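Local atomic coordinates of type III effector HopA1 (Pseudomonas syringae pv. tomato str. DC3000, PDB entry 4RSX), a protein that is a type III effector, probably delivered into plant cells by the bacterial secretion system, and is represented here by its larger, C-terminal part. Residues A37-Q48 against P148-D156; Q47-L58 against Q121-A131. One frame throughout, in Å; residues are numbered along the deposited sequence.

Interaction 1 (A37-Q48 against P148-D156); sequences APHSHPMSDEQQ and PACHGQMTD
S40 and G152 make the one direct hydrogen bond of this contact: S40 N gives to G152 O at 3.1 Å, bent at the hydrogen (138°) and arriving from above the carbonyl plane. A water adds a second grip on the same oxygen, donating to G152 O while it pairs with S40 OG at 2.6 Å. P38 O faces Q153 CA at 3.5 Å in a CA-H...O contact. Beyond it the methyl of A37 rests on Q153 O and on CG2 of T155, and the P38 ring lays CG and CD near M154 O. At the other end the packing is mostly apolar. CB of P148 sits against the first turn of helix 45-58, 3.6 Å from both CA and CG of Q48. M43 reaches the same proline from another direction: its CG lies between the backbone N and carbonyl carbon (chi1 76°) and the chain bends at SD, which sets CE 3.5 Å from P148 O. Between the two ends a second water accepts from M43 N and lies within donating distance of P148 O and H151 O. The partner segment is the connection between antiparallel strands 140-146 and 158-162, folded by a type II turn from C150 to Q153 in which Q153 N bonds C150 O; G152, at phi 101°, takes the third position, and its N is held by S157 OG. Next to M43, Q48 is held from within its own segment: NE2 gives an almost straight bond to M43 O, which lies in its amide plane, while OE1 touches CB of A149. S44 and Q47 close a capping box at the helix start, Q47 N to S44 OG and S44 N to Q47 OE1.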
loop_
_atom_site.group_PDB
_atom_site.type_symbol
_atom_site.label_atom_id
_atom_site.label_comp_id
_atom_site.label_asym_id
_atom_site.label_seq_id
_atom_site.Cartn_x
_atom_site.Cartn_y
_atom_site.Cartn_z
ATOM N N ALA A 37 10.998 4.931 -2.781
ATOM C CA ALA A 37 10.305 5.102 -1.502
ATOM C C ALA A 37 10.706 6.424 -0.848
ATOM O O ALA A 37 11.821 6.905 -1.051
ATOM C CB ALA A 37 10.618 3.940 -0.569
ATOM N N PRO A 38 9.793 7.017 -0.062
ATOM C CA PRO A 38 10.182 8.151 0.792
ATOM C C PRO A 38 11.228 7.679 1.806
ATOM O O PRO A 38 11.329 6.469 2.063
ATOM C CB PRO A 38 8.877 8.498 1.519
ATOM C CG PRO A 38 8.118 7.183 1.565
ATOM C CD PRO A 38 8.418 6.560 0.215
ATOM N N HIS A 39 12.006 8.589 2.376
ATOM C CA HIS A 39 13.079 8.133 3.259
ATOM C C HIS A 39 13.190 8.872 4.591
ATOM O O HIS A 39 14.282 9.283 4.983
ATOM C CB HIS A 39 14.421 8.115 2.516
ATOM C CG HIS A 39 14.485 7.093 1.419
ATOM N ND1 HIS A 39 14.312 5.740 1.646
ATOM C CD2 HIS A 39 14.695 7.226 0.085
ATOM C CE1 HIS A 39 14.414 5.086 0.500
ATOM N NE2 HIS A 39 14.645 5.963 -0.462
ATOM N N SER A 40 12.059 9.013 5.288
ATOM C CA SER A 40 12.022 9.644 6.611
ATOM C C SER A 40 12.930 8.937 7.614
ATOM O O SER A 40 13.127 7.716 7.549
ATOM C CB SER A 40 10.596 9.656 7.174
ATOM O OG SER A 40 9.760 10.587 6.502
ATOM N N HIS A 41 13.485 9.707 8.540
ATOM C CA HIS A 41 14.221 9.121 9.652
ATOM C C HIS A 41 13.169 8.494 10.559
ATOM O O HIS A 41 12.073 9.028 10.693
ATOM C CB HIS A 41 15.022 10.194 10.384
ATOM C CG HIS A 41 16.132 9.653 11.229
ATOM N ND1 HIS A 41 15.990 9.399 12.579
ATOM C CD2 HIS A 41 17.411 9.325 10.919
ATOM C CE1 HIS A 41 17.129 8.932 13.063
ATOM N NE2 HIS A 41 18.006 8.877 12.078
ATOM N N PRO A 42 13.482 7.338 11.159
ATOM C CA PRO A 42 12.454 6.647 11.947
ATOM C C PRO A 42 11.981 7.471 13.133
ATOM O O PRO A 42 12.691 8.387 13.583
ATOM C CB PRO A 42 13.181 5.402 12.471
ATOM C CG PRO A 42 14.394 5.229 11.566
ATOM C CD PRO A 42 14.766 6.608 11.136
ATOM N N MET A 43 10.789 7.152 13.624
ATOM C CA MET A 43 10.330 7.670 14.903
ATOM C C MET A 43 11.280 7.175 16.006
ATOM O O MET A 43 12.034 6.214 15.814
ATOM C CB MET A 43 8.896 7.212 15.180
ATOM C CG MET A 43 8.798 5.763 15.607
ATOM S SD MET A 43 7.106 5.160 15.819
ATOM C CE MET A 43 6.629 4.910 14.099
ATOM N N SER A 44 11.248 7.835 17.157
ATOM C CA SER A 44 12.188 7.540 18.239
ATOM C C SER A 44 11.944 6.156 18.854
ATOM O O SER A 44 10.936 5.502 18.549
ATOM C CB SER A 44 12.074 8.613 19.320
ATOM O OG SER A 44 10.819 8.528 19.979
ATOM N N ASP A 45 12.859 5.711 19.717
ATOM C CA ASP A 45 12.685 4.437 20.430
ATOM C C ASP A 45 11.394 4.376 21.253
ATOM O O ASP A 45 10.664 3.377 21.208
ATOM C CB ASP A 45 13.886 4.148 21.341
ATOM C CG ASP A 45 15.039 3.494 20.604
ATOM O OD1 ASP A 45 16.185 3.614 21.087
ATOM O OD2 ASP A 45 14.807 2.866 19.545
ATOM N N GLU A 46 11.118 5.438 22.005
ATOM C CA GLU A 46 9.903 5.511 22.801
ATOM C C GLU A 46 8.672 5.519 21.915
ATOM O O GLU A 46 7.645 4.938 22.263
ATOM C CB GLU A 46 9.895 6.785 23.653
ATOM C CG GLU A 46 10.637 6.667 24.951
ATOM C CD GLU A 46 10.748 7.993 25.662
ATOM O OE1 GLU A 46 11.885 8.522 25.722
ATOM O OE2 GLU A 46 9.703 8.506 26.139
ATOM N N GLN A 47 8.766 6.217 20.786
ATOM C CA GLN A 47 7.644 6.279 19.859
ATOM C C GLN A 47 7.329 4.890 19.286
ATOM O O GLN A 47 6.161 4.505 19.207
ATOM C CB GLN A 47 7.888 7.354 18.786
ATOM C CG GLN A 47 7.650 8.782 19.339
ATOM C CD GLN A 47 8.116 9.875 18.400
ATOM O OE1 GLN A 47 8.971 9.654 17.524
ATOM N NE2 GLN A 47 7.554 11.069 18.568
ATOM N N GLN A 48 8.371 4.131 18.949
ATOM C CA GLN A 48 8.219 2.735 18.505
ATOM C C GLN A 48 7.537 1.865 19.559
ATOM O O GLN A 48 6.592 1.119 19.270
ATOM C CB GLN A 48 9.590 2.152 18.117
ATOM C CG GLN A 48 10.211 2.876 16.916
ATOM C CD GLN A 48 11.584 2.347 16.502
ATOM O OE1 GLN A 48 11.839 1.137 16.514
ATOM N NE2 GLN A 48 12.468 3.259 16.114
ATOM N N PRO A 148 7.170 -0.184 13.439
ATOM C CA PRO A 148 7.556 1.200 13.759
ATOM C C PRO A 148 8.990 1.572 13.400
ATOM O O PRO A 148 9.261 2.749 13.136
ATOM C CB PRO A 148 7.363 1.283 15.282
ATOM C CG PRO A 148 7.408 -0.147 15.762
ATOM C CD PRO A 148 6.764 -0.929 14.645
ATOM N N ALA A 149 9.904 0.610 13.383
ATOM C CA ALA A 149 11.278 0.948 13.022
ATOM C C ALA A 149 11.391 1.326 11.542
ATOM O O ALA A 149 12.319 2.028 11.152
ATOM C CB ALA A 149 12.230 -0.187 13.372
ATOM N N CYS A 150 10.444 0.865 10.723
ATOM C CA CYS A 150 10.520 1.076 9.270
ATOM C C CYS A 150 9.459 2.027 8.735
ATOM O O CYS A 150 9.463 2.353 7.550
ATOM C CB CYS A 150 10.400 -0.259 8.522
ATOM S SG CYS A 150 11.721 -1.443 8.867
ATOM N N HIS A 151 8.537 2.457 9.590
ATOM C CA HIS A 151 7.486 3.357 9.131
ATOM C C HIS A 151 8.089 4.651 8.589
ATOM O O HIS A 151 8.878 5.305 9.277
ATOM C CB HIS A 151 6.512 3.669 10.255
ATOM C CG HIS A 151 5.138 4.015 9.776
ATOM N ND1 HIS A 151 4.025 3.271 10.108
ATOM C CD2 HIS A 151 4.697 5.022 8.984
ATOM C CE1 HIS A 151 2.955 3.812 9.549
ATOM N NE2 HIS A 151 3.337 4.871 8.855
ATOM N N GLY A 152 7.729 5.005 7.351
ATOM C CA GLY A 152 8.260 6.198 6.712
ATOM C C GLY A 152 9.376 5.897 5.724
ATOM O O GLY A 152 9.850 6.796 5.023
ATOM N N GLN A 153 9.787 4.632 5.657
ATOM C CA GLN A 153 10.855 4.220 4.744
ATOM C C GLN A 153 10.390 3.294 3.622
ATOM O O GLN A 153 11.192 2.889 2.780
ATOM C CB GLN A 153 11.966 3.506 5.514
ATOM C CG GLN A 153 12.843 4.394 6.362
ATOM C CD GLN A 153 13.532 3.611 7.469
ATOM O OE1 GLN A 153 13.433 3.967 8.642
ATOM N NE2 GLN A 153 14.220 2.531 7.103
ATOM N N MET A 154 9.109 2.939 3.626
ATOM C CA MET A 154 8.559 2.002 2.644
ATOM C C MET A 154 7.571 2.713 1.744
ATOM O O MET A 154 7.013 3.742 2.122
ATOM C CB MET A 154 7.798 0.867 3.336
ATOM C CG MET A 154 8.459 0.299 4.559
ATOM S SD MET A 154 10.165 -0.129 4.209
ATOM C CE MET A 154 9.954 -1.267 2.838
ATOM N N THR A 155 7.321 2.149 0.565
ATOM C CA THR A 155 6.261 2.665 -0.292
ATOM C C THR A 155 4.905 2.303 0.287
ATOM O O THR A 155 3.902 2.926 -0.044
ATOM C CB THR A 155 6.351 2.111 -1.710
ATOM O OG1 THR A 155 6.364 0.676 -1.661
ATOM C CG2 THR A 155 7.626 2.621 -2.406
ATOM N N ASP A 156 4.884 1.308 1.167
ATOM C CA ASP A 156 3.629 0.804 1.724
ATOM C C ASP A 156 3.634 0.720 3.266
ATOM O O ASP A 156 3.320 -0.325 3.838
ATOM C CB ASP A 156 3.266 -0.556 1.083
ATOM C CG ASP A 156 4.354 -1.609 1.286
ATOM O OD1 ASP A 156 5.482 -1.237 1.694
ATOM O OD2 ASP A 156 4.087 -2.810 1.036
HETATM O O HOH W 1 8.232 9.342 4.784
HETATM O O HOH W 2 9.693 5.248 11.800
#

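Interaction 2 (Q47-L58 against Q121-A131); sequences QQEEFLHTLKAL and QYATQLTRAMA
F51 and T124 bring helices 47-58 and 123-131 closest, their side chains sliding past each other in opposite directions. The helices run nearly parallel, the segment axes approaching to 9.6 Å and crossing at -15°, side by side on the antiparallel sheet, where L55 and T127 reach Y97 and I99 of strand 96-101. Among the apolar contacts, F51 meets A123 CB through CE1, its CG anti to the backbone N (chi1 -174°). L58 divides its methyls between two residues a turn apart, CD1 on T127 CG2 and CD2 on A131 CB; L55 CD2 also touches T127 CG2. Of the hydroxyls, T124 OG1 stands at the F51 ring edge, 3.4 Å from CD1, and T127 OG1 is 3.3 Å from CE1. The R128 guanidinium is met by a methyl, T54 CG2, centred over one face. Polar links between the helices go through water: one joins Q121 NE2 to Q47 OE1, which also accepts from S44 N; another donates to Q47 O and E50 OE1 and accepts from T124 OG1. T54 OG1 and T127 OG1 instead donate within their own helices, to E50 O and A123 O. With no direct hydrogen bond between them, the helices are joined by packing and bridging water.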
loop_
_atom_site.group_PDB
_atom_site.type_symbol
_atom_site.label_atom_id
_atom_site.label_comp_id
_atom_site.label_asym_id
_atom_site.label_seq_id
_atom_site.Cartn_x
_atom_site.Cartn_y
_atom_site.Cartn_z
ATOM N N GLN A 47 8.766 6.217 20.786
ATOM C CA GLN A 47 7.644 6.279 19.859
ATOM C C GLN A 47 7.329 4.890 19.286
ATOM O O GLN A 47 6.161 4.505 19.207
ATOM C CB GLN A 47 7.888 7.354 18.786
ATOM C CG GLN A 47 7.650 8.782 19.339
ATOM C CD GLN A 47 8.116 9.875 18.400
ATOM O OE1 GLN A 47 8.971 9.654 17.524
ATOM N NE2 GLN A 47 7.554 11.069 18.568
ATOM N N GLN A 48 8.371 4.131 18.949
ATOM C CA GLN A 48 8.219 2.735 18.505
ATOM C C GLN A 48 7.537 1.865 19.559
ATOM O O GLN A 48 6.592 1.119 19.270
ATOM C CB GLN A 48 9.590 2.152 18.117
ATOM C CG GLN A 48 10.211 2.876 16.916
ATOM C CD GLN A 48 11.584 2.347 16.502
ATOM O OE1 GLN A 48 11.839 1.137 16.514
ATOM N NE2 GLN A 48 12.468 3.259 16.114
ATOM N N GLU A 49 8.000 1.986 20.796
ATOM C CA GLU A 49 7.405 1.233 21.887
ATOM C C GLU A 49 5.939 1.599 22.109
ATOM O O GLU A 49 5.112 0.727 22.355
ATOM C CB GLU A 49 8.231 1.410 23.169
ATOM C CG GLU A 49 9.638 0.794 23.068
ATOM C CD GLU A 49 9.620 -0.738 23.106
ATOM O OE1 GLU A 49 8.573 -1.319 23.474
ATOM O OE2 GLU A 49 10.651 -1.364 22.774
ATOM N N GLU A 50 5.620 2.886 22.020
ATOM C CA GLU A 50 4.235 3.353 22.113
ATOM C C GLU A 50 3.400 2.720 20.987
ATOM O O GLU A 50 2.233 2.354 21.176
ATOM C CB GLU A 50 4.191 4.894 22.036
ATOM C CG GLU A 50 2.781 5.506 22.110
ATOM C CD GLU A 50 2.739 6.981 21.676
ATOM O OE1 GLU A 50 3.782 7.512 21.227
ATOM O OE2 GLU A 50 1.658 7.613 21.771
ATOM N N PHE A 51 4.020 2.574 19.820
ATOM C CA PHE A 51 3.351 1.970 18.676
ATOM C C PHE A 51 2.965 0.515 18.980
ATOM O O PHE A 51 1.803 0.124 18.837
ATOM C CB PHE A 51 4.251 2.047 17.435
ATOM C CG PHE A 51 3.581 1.583 16.182
ATOM C CD1 PHE A 51 2.874 2.482 15.388
ATOM C CD2 PHE A 51 3.630 0.249 15.802
ATOM C CE1 PHE A 51 2.232 2.059 14.236
ATOM C CE2 PHE A 51 2.992 -0.182 14.640
ATOM C CZ PHE A 51 2.288 0.720 13.861
ATOM N N LEU A 52 3.937 -0.285 19.414
ATOM C CA LEU A 52 3.657 -1.679 19.771
ATOM C C LEU A 52 2.608 -1.778 20.871
ATOM O O LEU A 52 1.709 -2.618 20.810
ATOM C CB LEU A 52 4.938 -2.404 20.187
ATOM C CG LEU A 52 5.968 -2.482 19.070
ATOM C CD1 LEU A 52 7.152 -3.300 19.504
ATOM C CD2 LEU A 52 5.331 -3.066 17.816
ATOM N N HIS A 53 2.701 -0.910 21.874
ATOM C CA HIS A 53 1.728 -0.964 22.962
ATOM C C HIS A 53 0.317 -0.615 22.497
ATOM O O HIS A 53 -0.667 -1.091 23.067
ATOM C CB HIS A 53 2.173 -0.115 24.166
ATOM C CG HIS A 53 3.098 -0.850 25.087
ATOM N ND1 HIS A 53 2.644 -1.645 26.118
ATOM C CD2 HIS A 53 4.452 -0.946 25.103
ATOM C CE1 HIS A 53 3.679 -2.186 26.742
ATOM N NE2 HIS A 53 4.785 -1.779 26.145
ATOM N N THR A 54 0.221 0.196 21.450
ATOM C CA THR A 54 -1.079 0.595 20.925
ATOM C C THR A 54 -1.696 -0.553 20.149
ATOM O O THR A 54 -2.896 -0.797 20.251
ATOM C CB THR A 54 -0.945 1.807 20.006
ATOM O OG1 THR A 54 -0.424 2.903 20.766
ATOM C CG2 THR A 54 -2.301 2.190 19.409
ATOM N N LEU A 55 -0.864 -1.241 19.365
ATOM C CA LEU A 55 -1.293 -2.448 18.662
ATOM C C LEU A 55 -1.955 -3.413 19.652
ATOM O O LEU A 55 -3.085 -3.857 19.429
ATOM C CB LEU A 55 -0.109 -3.129 17.964
ATOM C CG LEU A 55 0.522 -2.470 16.733
ATOM C CD1 LEU A 55 1.573 -3.384 16.090
ATOM C CD2 LEU A 55 -0.540 -2.079 15.708
ATOM N N LYS A 56 -1.270 -3.693 20.763
ATOM C CA LYS A 56 -1.800 -4.610 21.775
ATOM C C LYS A 56 -3.071 -4.072 22.415
ATOM O O LYS A 56 -3.994 -4.830 22.703
ATOM C CB LYS A 56 -0.751 -4.906 22.848
ATOM C CG LYS A 56 0.446 -5.700 22.337
ATOM C CD LYS A 56 1.442 -6.006 23.456
ATOM C CE LYS A 56 2.205 -4.768 23.903
ATOM N NZ LYS A 56 3.271 -5.078 24.901
ATOM N N ALA A 57 -3.121 -2.759 22.628
ATOM C CA ALA A 57 -4.315 -2.113 23.176
ATOM C C ALA A 57 -5.496 -2.139 22.199
ATOM O O ALA A 57 -6.660 -2.159 22.613
ATOM C CB ALA A 57 -4.001 -0.685 23.572
ATOM N N LEU A 58 -5.197 -2.121 20.902
ATOM C CA LEU A 58 -6.244 -2.095 19.879
ATOM C C LEU A 58 -6.809 -3.498 19.648
ATOM O O LEU A 58 -8.014 -3.683 19.430
ATOM C CB LEU A 58 -5.686 -1.528 18.568
ATOM C CG LEU A 58 -5.553 -0.013 18.549
ATOM C CD1 LEU A 58 -4.759 0.446 17.344
ATOM C CD2 LEU A 58 -6.942 0.595 18.558
ATOM N N GLN A 121 6.204 10.028 13.286
ATOM C CA GLN A 121 5.756 10.498 14.595
ATOM C C GLN A 121 4.238 10.413 14.728
ATOM O O GLN A 121 3.700 10.464 15.838
ATOM C CB GLN A 121 6.238 11.938 14.844
ATOM C CG GLN A 121 7.765 12.124 14.900
ATOM C CD GLN A 121 8.453 12.016 13.534
ATOM O OE1 GLN A 121 7.819 12.160 12.484
ATOM N NE2 GLN A 121 9.758 11.743 13.550
ATOM N N TYR A 122 3.538 10.289 13.600
ATOM C CA TYR A 122 2.082 10.166 13.641
ATOM C C TYR A 122 1.570 8.771 13.309
ATOM O O TYR A 122 0.366 8.574 13.196
ATOM C CB TYR A 122 1.433 11.210 12.731
ATOM C CG TYR A 122 1.487 12.580 13.340
ATOM C CD1 TYR A 122 0.553 12.972 14.298
ATOM C CD2 TYR A 122 2.491 13.466 13.002
ATOM C CE1 TYR A 122 0.610 14.223 14.885
ATOM C CE2 TYR A 122 2.551 14.723 13.575
ATOM C CZ TYR A 122 1.612 15.092 14.515
ATOM O OH TYR A 122 1.682 16.340 15.091
ATOM N N ALA A 123 2.471 7.804 13.157
ATOM C CA ALA A 123 2.054 6.448 12.778
ATOM C C ALA A 123 1.029 5.848 13.737
ATOM O O ALA A 123 0.024 5.268 13.304
ATOM C CB ALA A 123 3.253 5.534 12.633
ATOM N N THR A 124 1.268 6.007 15.035
ATOM C CA THR A 124 0.380 5.460 16.050
ATOM C C THR A 124 -1.025 6.045 15.922
ATOM O O THR A 124 -2.020 5.313 15.923
ATOM C CB THR A 124 0.956 5.701 17.465
ATOM O OG1 THR A 124 2.170 4.951 17.607
ATOM C CG2 THR A 124 -0.007 5.248 18.528
ATOM N N GLN A 125 -1.103 7.364 15.812
ATOM C CA GLN A 125 -2.378 8.036 15.591
ATOM C C GLN A 125 -3.074 7.512 14.336
ATOM O O GLN A 125 -4.281 7.257 14.353
ATOM C CB GLN A 125 -2.180 9.552 15.469
ATOM C CG GLN A 125 -2.041 10.286 16.786
ATOM C CD GLN A 125 -2.362 11.771 16.659
ATOM O OE1 GLN A 125 -1.567 12.626 17.049
ATOM N NE2 GLN A 125 -3.540 12.079 16.129
ATOM N N LEU A 126 -2.326 7.372 13.243
ATOM C CA LEU A 126 -2.921 6.862 12.006
ATOM C C LEU A 126 -3.474 5.460 12.228
ATOM O O LEU A 126 -4.588 5.143 11.777
ATOM C CB LEU A 126 -1.899 6.846 10.868
ATOM C CG LEU A 126 -2.355 6.193 9.558
ATOM C CD1 LEU A 126 -3.589 6.893 9.036
ATOM C CD2 LEU A 126 -1.251 6.250 8.520
ATOM N N THR A 127 -2.708 4.632 12.944
ATOM C CA THR A 127 -3.097 3.236 13.140
ATOM C C THR A 127 -4.425 3.161 13.896
ATOM O O THR A 127 -5.306 2.367 13.552
ATOM C CB THR A 127 -1.995 2.441 13.865
ATOM O OG1 THR A 127 -0.837 2.391 13.024
ATOM C CG2 THR A 127 -2.449 1.013 14.147
ATOM N N ARG A 128 -4.568 4.017 14.904
ATOM C CA ARG A 128 -5.812 4.133 15.656
ATOM C C ARG A 128 -6.972 4.513 14.746
ATOM O O ARG A 128 -8.049 3.927 14.827
ATOM C CB ARG A 128 -5.668 5.204 16.745
ATOM C CG ARG A 128 -4.685 4.855 17.859
ATOM C CD ARG A 128 -4.886 5.777 19.071
ATOM N NE ARG A 128 -3.771 5.680 20.009
ATOM C CZ ARG A 128 -3.819 5.023 21.167
ATOM N NH1 ARG A 128 -4.941 4.411 21.542
ATOM N NH2 ARG A 128 -2.746 4.985 21.956
ATOM N N ALA A 129 -6.755 5.521 13.904
ATOM C CA ALA A 129 -7.781 5.952 12.968
ATOM C C ALA A 129 -8.134 4.835 11.982
ATOM O O ALA A 129 -9.297 4.674 11.614
ATOM C CB ALA A 129 -7.336 7.206 12.230
ATOM N N MET A 130 -7.133 4.068 11.547
ATOM C CA MET A 130 -7.383 2.964 10.618
ATOM C C MET A 130 -8.256 1.899 11.272
ATOM O O MET A 130 -9.199 1.400 10.657
ATOM C CB MET A 130 -6.065 2.352 10.121
ATOM C CG MET A 130 -5.325 3.248 9.133
ATOM S SD MET A 130 -3.656 2.650 8.777
ATOM C CE MET A 130 -4.073 1.168 7.850
ATOM N N ALA A 131 -7.950 1.563 12.524
ATOM C CA ALA A 131 -8.742 0.575 13.259
ATOM C C ALA A 131 -10.205 1.022 13.422
ATOM O O ALA A 131 -11.142 0.233 13.223
ATOM C CB ALA A 131 -8.112 0.286 14.616
HETATM O O HOH W 3 10.628 11.409 16.375
HETATM O O HOH W 4 4.270 6.258 18.568
#

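Overall arrangement
Interactions 1 and 2 have centres 13 Å apart on the same side of the chain's centre, and both use helix 45-58: interaction 1 takes its first turn and the loop before it, interaction 2 runs on along it, with Q47 and Q48 common to both. In chain order 37-48 runs into 47-58, followed by 121-131 and then 148-156, so the second partner of interaction 2 comes before that of interaction 1. The contacts meet directly where P148 packs on F51 and L52, and where M43 and H151 pack on A123. The paired helices thus lie together against the antiparallel sheet, with the 140-146 to 158-162 connection bordering their N-terminal ends.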